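Local coordinates for bartonella effector protein (Bep) substrate of VirB T4SS (Bartonella rochalimae ATCC BAA-1498, PDB 4YK1) that probably transfers AMP from ATP to protein tyrosines and threonines through its Fic domain, this piece being the BID domain of a type IV secretion substrate, at residues G69-L72 with S73-I77. Residues are numbered along the deposited sequence; the frame is centred on the assembly and turned at random.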
# COMPACT_ATOMS: atom_id res chain seq x y z
N GLY A 69 -3.09 -6.23 0.82
CA GLY A 69 -3.19 -5.28 1.92
C GLY A 69 -4.35 -5.61 2.84
O GLY A 69 -4.25 -5.46 4.06
N ARG A 70 -5.47 -6.05 2.26
CA ARG A 70 -6.64 -6.45 3.05
C ARG A 70 -6.28 -7.63 3.94
O ARG A 70 -6.58 -7.64 5.12
CB ARG A 70 -7.83 -6.85 2.16
CG ARG A 70 -8.97 -7.48 2.98
CD ARG A 70 -10.13 -8.02 2.14
NE ARG A 70 -10.89 -6.97 1.49
CZ ARG A 70 -11.84 -6.24 2.08
NH1 ARG A 70 -12.47 -5.30 1.39
NH2 ARG A 70 -12.15 -6.45 3.35
N GLU A 71 -5.61 -8.62 3.35
CA GLU A 71 -5.17 -9.82 4.07
C GLU A 71 -4.18 -9.49 5.18
O GLU A 71 -4.32 -9.98 6.32
CB GLU A 71 -4.57 -10.81 3.07
CG GLU A 71 -3.70 -11.92 3.64
CD GLU A 71 -3.12 -12.82 2.54
OE1 GLU A 71 -1.88 -12.79 2.33
OE2 GLU A 71 -3.90 -13.56 1.88
N LEU A 72 -3.18 -8.67 4.88
CA LEU A 72 -2.24 -8.24 5.92
C LEU A 72 -2.93 -7.46 7.03
O LEU A 72 -2.61 -7.63 8.20
CB LEU A 72 -1.10 -7.39 5.34
CG LEU A 72 -0.05 -6.91 6.37
CD1 LEU A 72 0.70 -8.08 7.07
CD2 LEU A 72 0.96 -5.99 5.70
N SER A 73 -3.87 -6.58 6.68
CA SER A 73 -4.56 -5.83 7.74
C SER A 73 -5.28 -6.80 8.68
O SER A 73 -5.30 -6.60 9.90
CB SER A 73 -5.55 -4.82 7.17
OG SER A 73 -6.75 -5.45 6.74
N GLU A 74 -5.86 -7.87 8.13
CA GLU A 74 -6.56 -8.87 8.94
C GLU A 74 -5.60 -9.63 9.85
O GLU A 74 -5.91 -9.92 11.01
CB GLU A 74 -7.32 -9.87 8.05
CG GLU A 74 -8.56 -9.27 7.37
CD GLU A 74 -9.11 -10.15 6.22
OE1 GLU A 74 -8.71 -11.33 6.09
OE2 GLU A 74 -9.95 -9.64 5.45
N ARG A 75 -4.45 -10.00 9.31
CA ARG A 75 -3.50 -10.82 10.06
C ARG A 75 -2.92 -10.04 11.22
O ARG A 75 -2.73 -10.59 12.30
CB ARG A 75 -2.40 -11.33 9.12
CG ARG A 75 -2.93 -12.43 8.19
CD ARG A 75 -1.88 -12.93 7.22
NE ARG A 75 -2.43 -13.89 6.27
CZ ARG A 75 -1.75 -14.40 5.25
NH1 ARG A 75 -0.48 -14.06 5.07
NH2 ARG A 75 -2.33 -15.26 4.44
N ILE A 76 -2.67 -8.75 11.01
CA ILE A 76 -2.12 -7.89 12.06
C ILE A 76 -3.10 -7.80 13.21
O ILE A 76 -2.73 -7.89 14.37
CB ILE A 76 -1.80 -6.49 11.53
CG1 ILE A 76 -0.61 -6.54 10.58
CG2 ILE A 76 -1.55 -5.49 12.70
CD1 ILE A 76 -0.39 -5.20 9.84
N ILE A 77 -4.37 -7.62 12.90
CA ILE A 77 -5.33 -7.48 13.97
C ILE A 77 -5.62 -8.85 14.59
O ILE A 77 -5.86 -8.93 15.79
CB ILE A 77 -6.59 -6.74 13.46
CG1 ILE A 77 -7.35 -6.12 14.64
CG2 ILE A 77 -7.48 -7.64 12.66
CD1 ILE A 77 -7.87 -4.74 14.34
O HOH W 1 -10.78 -7.10 5.78
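Glu71 and Arg75, one helical turn apart, run side by side in the same direction, and the carboxylate stacks on one face of the guanidinium with the two planes only 11° apart. OE1 of Glu71 is 3.3 Å from NH2 of Arg75 but well above the guanidinium plane, so this salt bridge rests on charge alone. Arg70 and Glu74 form a looser pair: NH2 of Arg70 and OE2 of Glu74 stand 4.4 Å apart, and in one of the two conformers of Arg70 a water accepts from NH2 and donates to OE2, 2.7 Å away. Among the hydrogen bonds, O of Arg70 takes two from the same face of its plane. One comes from N of Glu74; the other, at 2.7 Å, from OG of Ser73 in one of its two conformers, where a chi1 of 78° places OG between its own N and C. Regular i to i+4 backbone bonds also tie Gly69 to Ser73, Glu71 to Arg75 and Leu72 to Ile76. Apolar contact comes from CG of Leu72 against CD1 of Ile76 at 3.9 Å. Within the BID domain's helical bundle, helix 67-78 packs against the long helix 97-140: Arg70 and Ser73 touch Phe114, and the Ser73 carbonyl hydrogen-bonds Ser110.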